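Local atomic coordinates of sporozoite-specific SAG protein (Toxoplasma gondii, PDB entry 2WNK), a protein that is a SAG2-related surface antigen of the sporozoite stage, built from two SRS domains and probably displayed on the parasite membrane. Residues A[59-70]-A[81-90]; A[147-158]-A[200-210]. All blocks are in the same frame, centred on the assembly; numbering follows the deposited sequence.

Interaction 1 of 2, residues A[59-70]-A[81-90]; sequences LKDVLKSASLAQ and DFTLTVDALP
Ser67 and Thr85 bond to each other twice through their backbones, Thr85 N to Ser67 O at 2.8 Å and Ser67 N to Thr85 O at 2.9 Å. Ala69 and Thr83 pair likewise two residues on, Ala69 N reaching Thr83 O at 2.8 Å; both bonds come in tilted from the carbonyl planes. Toward the other end of the pairing, Ser65 O takes the N-H of Asp87, with a bent N-H...O angle of 139°, and a weak second bond from Ala88 N, so one carbonyl faces two successive N-H groups. On the face bearing Ser67, Ala69, Thr83 and Thr85, a water donates to Thr83 O, bonds Thr85 OG1 and bonds Ser67 OG weakly. The opposite face is mostly apolar, with Gln70 at one end. The side chains of Leu68 and Leu84 are set roughly perpendicular, Leu68 CD1 lying 3.9 Å from Leu84 CB. Gln70 runs alongside Phe82 and points the same way: with CG anti to the backbone N (chi1 180°) and the chain extended beyond it, CG and NE2 of Gln70 both come to the CE2 side of the ring, NE2 at the edge, 3.4 Å from Phe82 CE2. The amide plane stands 64° from the ring plane. Leu63 CD2 packs on Pro90 CG at 3.9 Å. Phe26 meets the Phe82 ring from strand 22-28, the other neighbour of 81-86 in this three-stranded antiparallel sheet; Leu84 reaches Ile125 and Leu68 reaches Phe98 in the second sheet of the SRS beta sandwich. The contact is thus an amphipathic beta hairpin: backbone bonds set its register, hydroxyls and water occupy one face, and the leucines and Phe82 turn the other into the core.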
# COMPACT_ATOMS: atom_id res chain seq x y z
N LEU A 59 -17.74 2.10 8.99
CA LEU A 59 -16.45 1.82 8.41
C LEU A 59 -16.33 0.38 7.84
O LEU A 59 -15.74 0.18 6.78
CB LEU A 59 -15.34 2.09 9.43
CG LEU A 59 -13.94 1.68 8.98
CD1 LEU A 59 -13.47 2.47 7.76
CD2 LEU A 59 -12.96 1.90 10.13
N LYS A 60 -16.83 -0.63 8.55
CA LYS A 60 -16.64 -2.01 8.06
C LYS A 60 -17.41 -2.35 6.80
O LYS A 60 -17.13 -3.38 6.15
CB LYS A 60 -16.96 -3.06 9.12
CG LYS A 60 -18.07 -2.69 10.06
CD LYS A 60 -17.44 -1.86 11.18
CE LYS A 60 -15.89 -1.97 11.21
NZ LYS A 60 -15.18 -0.84 11.92
N ASP A 61 -18.39 -1.51 6.48
CA ASP A 61 -19.21 -1.64 5.27
C ASP A 61 -18.61 -0.91 4.08
O ASP A 61 -19.14 -1.01 2.95
CB ASP A 61 -20.59 -1.06 5.54
CG ASP A 61 -21.40 -1.92 6.46
OD1 ASP A 61 -21.16 -3.14 6.47
OD2 ASP A 61 -22.28 -1.36 7.15
N VAL A 62 -17.56 -0.12 4.33
CA VAL A 62 -16.83 0.53 3.24
C VAL A 62 -15.42 -0.01 3.08
O VAL A 62 -14.94 -0.23 1.97
CB VAL A 62 -16.79 2.05 3.43
CG1 VAL A 62 -16.03 2.71 2.30
CG2 VAL A 62 -18.19 2.56 3.46
N LEU A 63 -14.75 -0.23 4.21
CA LEU A 63 -13.46 -0.89 4.23
C LEU A 63 -13.56 -2.03 5.24
O LEU A 63 -13.60 -1.79 6.45
CB LEU A 63 -12.36 0.10 4.64
CG LEU A 63 -12.10 1.27 3.70
CD1 LEU A 63 -11.16 2.26 4.39
CD2 LEU A 63 -11.50 0.79 2.38
N LYS A 64 -13.61 -3.25 4.74
CA LYS A 64 -13.97 -4.42 5.53
C LYS A 64 -12.97 -4.79 6.63
O LYS A 64 -13.34 -5.45 7.61
CB LYS A 64 -14.18 -5.63 4.62
CG LYS A 64 -15.17 -5.44 3.49
CD LYS A 64 -16.62 -5.47 3.98
CE LYS A 64 -17.58 -5.76 2.82
NZ LYS A 64 -17.34 -4.89 1.62
N SER A 65 -11.70 -4.44 6.45
CA SER A 65 -10.70 -4.73 7.48
C SER A 65 -9.85 -3.50 7.76
O SER A 65 -8.74 -3.36 7.28
CB SER A 65 -9.83 -5.96 7.12
OG SER A 65 -9.49 -5.98 5.76
N ALA A 66 -10.43 -2.57 8.52
CA ALA A 66 -9.79 -1.31 8.81
C ALA A 66 -10.23 -0.90 10.20
O ALA A 66 -11.20 -1.43 10.73
CB ALA A 66 -10.21 -0.28 7.80
N SER A 67 -9.50 0.04 10.80
CA SER A 67 -9.91 0.59 12.07
C SER A 67 -9.44 2.03 12.19
O SER A 67 -8.43 2.38 11.60
CB SER A 67 -9.29 -0.25 13.19
OG SER A 67 -7.88 -0.22 13.09
N LEU A 68 -10.18 2.83 12.96
CA LEU A 68 -9.81 4.19 13.30
C LEU A 68 -9.64 4.27 14.81
O LEU A 68 -10.56 3.89 15.55
CB LEU A 68 -10.93 5.18 12.91
CG LEU A 68 -10.66 6.68 12.95
CD1 LEU A 68 -9.64 7.16 11.88
CD2 LEU A 68 -11.99 7.39 12.78
N ALA A 69 -8.50 4.80 15.25
CA ALA A 69 -8.25 5.08 16.68
C ALA A 69 -8.21 6.58 16.90
O ALA A 69 -7.92 7.35 15.98
CB ALA A 69 -6.94 4.45 17.13
N GLN A 70 -8.50 7.00 18.13
CA GLN A 70 -8.51 8.40 18.51
C GLN A 70 -7.67 8.57 19.76
O GLN A 70 -7.73 7.73 20.66
CB GLN A 70 -9.93 8.83 18.84
CG GLN A 70 -10.06 10.29 19.26
CD GLN A 70 -11.46 10.66 19.76
OE1 GLN A 70 -11.83 10.36 20.90
NE2 GLN A 70 -12.23 11.34 18.93
N ASP A 81 -5.90 13.42 17.79
CA ASP A 81 -5.10 12.70 16.80
C ASP A 81 -5.78 11.40 16.43
O ASP A 81 -6.23 10.64 17.30
CB ASP A 81 -3.72 12.38 17.41
CG ASP A 81 -2.80 13.61 17.51
OD1 ASP A 81 -3.02 14.64 16.85
OD2 ASP A 81 -1.80 13.53 18.25
N PHE A 82 -5.88 11.14 15.12
CA PHE A 82 -6.57 9.98 14.60
C PHE A 82 -5.62 9.09 13.82
O PHE A 82 -4.75 9.59 13.11
CB PHE A 82 -7.73 10.41 13.71
CG PHE A 82 -8.76 11.17 14.45
CD1 PHE A 82 -8.68 12.56 14.55
CD2 PHE A 82 -9.71 10.49 15.18
CE1 PHE A 82 -9.60 13.25 15.33
CE2 PHE A 82 -10.62 11.18 15.95
CZ PHE A 82 -10.57 12.56 16.03
N THR A 83 -5.88 7.78 13.88
CA THR A 83 -5.06 6.78 13.17
C THR A 83 -5.98 5.84 12.43
O THR A 83 -6.76 5.12 13.05
CB THR A 83 -4.17 5.98 14.17
OG1 THR A 83 -3.40 6.91 14.92
CG2 THR A 83 -3.21 5.05 13.43
N LEU A 84 -5.91 5.83 11.10
CA LEU A 84 -6.71 4.93 10.31
C LEU A 84 -5.77 3.85 9.83
O LEU A 84 -4.79 4.15 9.13
CB LEU A 84 -7.34 5.63 9.10
CG LEU A 84 -8.11 4.63 8.23
CD1 LEU A 84 -9.47 4.33 8.89
CD2 LEU A 84 -8.27 5.12 6.75
N THR A 85 -6.05 2.61 10.22
CA THR A 85 -5.28 1.47 9.77
C THR A 85 -6.09 0.68 8.77
O THR A 85 -7.26 0.38 9.02
CB THR A 85 -4.97 0.55 10.94
OG1 THR A 85 -4.14 1.26 11.86
CG2 THR A 85 -4.22 -0.70 10.46
N VAL A 86 -5.50 0.38 7.62
CA VAL A 86 -6.17 -0.42 6.60
C VAL A 86 -5.44 -1.76 6.43
O VAL A 86 -4.41 -1.84 5.75
CB VAL A 86 -6.23 0.31 5.25
CG1 VAL A 86 -7.01 -0.51 4.25
CG2 VAL A 86 -6.89 1.69 5.43
N ASP A 87 -6.00 -2.79 7.06
CA ASP A 87 -5.39 -4.11 7.21
C ASP A 87 -5.39 -4.87 5.88
O ASP A 87 -4.43 -5.57 5.55
CB ASP A 87 -6.14 -4.93 8.30
CG ASP A 87 -6.00 -4.34 9.72
OD1 ASP A 87 -4.86 -4.06 10.13
OD2 ASP A 87 -7.02 -4.13 10.42
N ALA A 88 -6.47 -4.74 5.11
CA ALA A 88 -6.53 -5.33 3.78
C ALA A 88 -7.11 -4.30 2.83
O ALA A 88 -8.04 -3.58 3.21
CB ALA A 88 -7.40 -6.61 3.79
N LEU A 89 -6.54 -4.18 1.63
CA LEU A 89 -7.04 -3.20 0.65
C LEU A 89 -8.33 -3.69 0.00
O LEU A 89 -8.51 -4.89 -0.19
CB LEU A 89 -6.00 -2.84 -0.42
CG LEU A 89 -4.69 -2.20 0.05
CD1 LEU A 89 -3.75 -1.93 -1.11
CD2 LEU A 89 -5.01 -0.90 0.73
N PRO A 90 -9.23 -2.77 -0.31
CA PRO A 90 -10.51 -3.16 -0.90
C PRO A 90 -10.31 -3.65 -2.33
O PRO A 90 -9.28 -3.38 -2.94
CB PRO A 90 -11.30 -1.85 -0.88
CG PRO A 90 -10.27 -0.78 -0.93
CD PRO A 90 -9.09 -1.31 -0.16
O HOH W 1 -5.94 2.53 13.78

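Interaction 2 of 2, residues A[147-158]-A[200-210]; sequences ITAANSDTSFVC and SGLIKLSVTDL
Phe156 and Ile203 make a close side-chain contact between these antiparallel strands. Their side chains lie alongside and point the same way, and Ile203 CB sits over one face of the Phe156 ring, 3.8 Å from its centroid, in a CH-pi contact. Phe156 CG stands between its own backbone N and carbonyl carbon (chi1 57°), which swings the ring across toward Ile203. At the far end, Ile147 CG2 meets Val207 CG2 at 3.6 Å as the two side chains run antiparallel past one another, and Leu210 packs its branched end on the backbone of Ala149 and Ala150. Backbone bonds run in reciprocal pairs, Phe156 with Ile203 and Thr154 with Leu205; Ile203 N to Phe156 O measures 2.8 Å. Asn151 and Ser152 both face Val207, a G1 bulge in which Asn151 has positive phi and Asn151 N bonds Thr208 O (2.7 Å). Strands 152-158 and 202-207 are central in one sheet of the second SRS beta sandwich; Phe156 and Leu205 turn to strands 215-222 and 228-235 of the other, and the Cys158-Cys221 disulfide joins the two sheets. Among polar side chains, Ser152 OG donates to Ala149 O, and a water bridges Asn151 OD1 and Asp209 OD1. Lys204 lays its aliphatic chain against Asp153, yet Lys204 NZ stays 4.2 Å from Asp153 OD2, too far for a salt bridge.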
# COMPACT_ATOMS: atom_id res chain seq x y z
N ILE A 147 7.81 -17.95 -15.58
CA ILE A 147 7.49 -17.38 -16.88
C ILE A 147 7.61 -18.57 -17.84
O ILE A 147 8.69 -19.18 -17.95
CB ILE A 147 8.54 -16.30 -17.29
CG1 ILE A 147 8.34 -15.05 -16.43
CG2 ILE A 147 8.39 -15.91 -18.75
CD1 ILE A 147 7.04 -14.28 -16.79
N THR A 148 6.55 -18.86 -18.59
CA THR A 148 6.53 -20.03 -19.44
C THR A 148 6.28 -19.63 -20.88
O THR A 148 6.24 -20.50 -21.75
CB THR A 148 5.45 -21.04 -19.00
OG1 THR A 148 4.17 -20.38 -18.96
CG2 THR A 148 5.76 -21.51 -17.59
N ALA A 149 5.96 -18.35 -21.11
CA ALA A 149 5.70 -17.88 -22.52
C ALA A 149 6.55 -16.66 -22.86
O ALA A 149 6.87 -15.82 -21.97
CB ALA A 149 4.24 -17.51 -22.67
N ALA A 150 6.88 -16.55 -24.14
CA ALA A 150 7.46 -15.30 -24.65
C ALA A 150 6.47 -14.16 -24.46
O ALA A 150 5.23 -14.41 -24.25
CB ALA A 150 7.88 -15.40 -26.14
N ASN A 151 6.98 -12.92 -24.42
CA ASN A 151 6.09 -11.75 -24.39
C ASN A 151 5.05 -11.84 -23.29
O ASN A 151 3.85 -11.58 -23.52
CB ASN A 151 5.40 -11.64 -25.74
CG ASN A 151 6.38 -11.72 -26.86
OD1 ASN A 151 7.32 -10.94 -26.90
ND2 ASN A 151 6.21 -12.69 -27.72
N SER A 152 5.55 -12.09 -22.10
CA SER A 152 4.65 -12.23 -20.95
C SER A 152 5.26 -11.69 -19.66
O SER A 152 6.46 -11.36 -19.63
CB SER A 152 4.21 -13.70 -20.80
OG SER A 152 5.24 -14.51 -20.21
N ASP A 153 4.44 -11.62 -18.63
CA ASP A 153 4.84 -11.04 -17.33
C ASP A 153 4.31 -11.81 -16.16
O ASP A 153 3.33 -12.54 -16.30
CB ASP A 153 4.49 -9.53 -17.26
CG ASP A 153 3.00 -9.21 -17.45
OD1 ASP A 153 2.17 -9.67 -16.64
OD2 ASP A 153 2.65 -8.48 -18.36
N THR A 154 4.99 -11.65 -15.01
CA THR A 154 4.51 -12.19 -13.75
C THR A 154 4.81 -11.13 -12.69
O THR A 154 5.73 -10.33 -12.83
CB THR A 154 5.18 -13.57 -13.38
OG1 THR A 154 4.46 -14.20 -12.31
CG2 THR A 154 6.65 -13.42 -13.00
N SER A 155 3.98 -11.10 -11.66
CA SER A 155 3.98 -9.98 -10.66
C SER A 155 4.11 -10.57 -9.25
O SER A 155 3.56 -11.66 -8.97
CB SER A 155 2.79 -9.05 -10.87
OG SER A 155 2.96 -8.45 -12.18
N PHE A 156 4.60 -9.77 -8.31
CA PHE A 156 4.36 -9.97 -6.92
C PHE A 156 4.44 -8.71 -6.13
O PHE A 156 4.78 -7.65 -6.68
CB PHE A 156 5.53 -10.87 -6.45
CG PHE A 156 6.93 -10.29 -6.72
CD1 PHE A 156 7.55 -9.58 -5.68
CD2 PHE A 156 7.61 -10.43 -7.94
CE1 PHE A 156 8.82 -9.03 -5.86
CE2 PHE A 156 8.89 -9.85 -8.16
CZ PHE A 156 9.49 -9.15 -7.11
N VAL A 157 4.11 -8.82 -4.85
CA VAL A 157 4.12 -7.67 -3.92
C VAL A 157 5.08 -7.90 -2.77
O VAL A 157 4.99 -8.93 -2.09
CB VAL A 157 2.72 -7.41 -3.37
CG1 VAL A 157 2.74 -6.27 -2.29
CG2 VAL A 157 1.75 -7.15 -4.50
N CYS A 158 5.97 -6.94 -2.51
CA CYS A 158 6.76 -6.96 -1.28
C CYS A 158 5.83 -6.40 -0.20
O CYS A 158 5.57 -5.19 -0.20
CB CYS A 158 8.06 -6.11 -1.44
SG CYS A 158 9.35 -6.82 -2.52
N SER A 200 2.73 0.74 -3.75
CA SER A 200 1.93 -0.43 -3.38
C SER A 200 2.78 -1.66 -3.10
O SER A 200 2.30 -2.65 -2.56
CB SER A 200 1.05 -0.81 -4.54
OG SER A 200 1.86 -0.99 -5.70
N GLY A 201 4.05 -1.60 -3.48
CA GLY A 201 4.97 -2.74 -3.31
C GLY A 201 4.90 -3.70 -4.46
O GLY A 201 5.60 -4.72 -4.49
N LEU A 202 4.08 -3.37 -5.44
CA LEU A 202 3.98 -4.20 -6.65
C LEU A 202 5.19 -4.17 -7.57
O LEU A 202 5.72 -3.09 -7.88
CB LEU A 202 2.71 -3.81 -7.42
CG LEU A 202 2.43 -4.57 -8.70
CD1 LEU A 202 2.09 -6.01 -8.33
CD2 LEU A 202 1.19 -3.91 -9.31
N ILE A 203 5.63 -5.35 -7.98
CA ILE A 203 6.68 -5.50 -8.97
C ILE A 203 6.17 -6.37 -10.11
O ILE A 203 5.59 -7.41 -9.91
CB ILE A 203 7.89 -6.19 -8.34
CG1 ILE A 203 8.50 -5.30 -7.23
CG2 ILE A 203 8.95 -6.54 -9.37
CD1 ILE A 203 9.19 -4.04 -7.81
N LYS A 204 6.42 -5.94 -11.32
CA LYS A 204 6.13 -6.74 -12.54
C LYS A 204 7.45 -7.06 -13.25
O LYS A 204 8.26 -6.17 -13.58
CB LYS A 204 5.23 -5.96 -13.53
CG LYS A 204 4.94 -6.80 -14.81
CD LYS A 204 4.09 -6.04 -15.84
CE LYS A 204 2.72 -5.78 -15.26
NZ LYS A 204 2.00 -4.92 -16.29
N LEU A 205 7.62 -8.34 -13.55
CA LEU A 205 8.77 -8.81 -14.32
C LEU A 205 8.24 -9.18 -15.70
O LEU A 205 7.31 -10.00 -15.81
CB LEU A 205 9.34 -10.08 -13.67
CG LEU A 205 10.44 -10.67 -14.58
CD1 LEU A 205 11.66 -9.72 -14.70
CD2 LEU A 205 10.83 -12.04 -14.08
N SER A 206 8.84 -8.59 -16.74
CA SER A 206 8.43 -8.77 -18.17
C SER A 206 9.54 -9.41 -18.98
O SER A 206 10.72 -8.99 -18.91
CB SER A 206 8.10 -7.40 -18.78
OG SER A 206 6.94 -6.86 -18.05
N VAL A 207 9.14 -10.31 -19.86
CA VAL A 207 10.06 -10.90 -20.80
C VAL A 207 9.56 -10.70 -22.21
O VAL A 207 8.39 -10.71 -22.45
CB VAL A 207 10.35 -12.41 -20.56
CG1 VAL A 207 10.77 -12.70 -19.15
CG2 VAL A 207 9.26 -13.25 -21.05
N THR A 208 10.48 -10.53 -23.14
CA THR A 208 10.10 -10.66 -24.52
C THR A 208 10.41 -12.03 -25.11
O THR A 208 9.61 -12.88 -25.09
CB THR A 208 10.65 -9.52 -25.41
OG1 THR A 208 12.07 -9.59 -25.50
CG2 THR A 208 10.28 -8.23 -24.81
N ASP A 209 11.67 -12.27 -25.47
CA ASP A 209 12.01 -13.56 -25.99
C ASP A 209 12.38 -14.38 -24.78
O ASP A 209 12.99 -13.86 -23.88
CB ASP A 209 13.22 -13.50 -26.90
CG ASP A 209 12.96 -12.77 -28.20
OD1 ASP A 209 11.91 -12.83 -28.75
OD2 ASP A 209 13.87 -12.13 -28.65
N LEU A 210 12.06 -15.66 -24.82
CA LEU A 210 12.58 -16.56 -23.81
C LEU A 210 14.07 -16.79 -24.02
O LEU A 210 14.56 -16.73 -25.16
CB LEU A 210 11.81 -17.89 -23.83
CG LEU A 210 10.33 -17.79 -23.39
CD1 LEU A 210 9.61 -19.09 -23.70
CD2 LEU A 210 10.20 -17.38 -21.94
O HOH W 2 9.74 -11.06 -28.51

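Overall arrangement
From the N terminus, interaction 1 comes first, in the N-terminal SRS domain, where it closes a short loop: 59-70 turns back on 81-90 through a hairpin. Interaction 2 follows in the second SRS domain and closes a longer loop, 147-158 meeting 200-210 after 41 intervening residues that include strands 164-166, 172-174, 182-184 and 193-194. The two loops lie in series and neither nest nor cross. The centres of interaction 1 and interaction 2 are about 31 Å apart, on opposite sides of the chain's centre. The nearest atoms of interactions 1 and 2 stay about 6 Å apart. Each joins neighbouring strands within one sheet of its own domain.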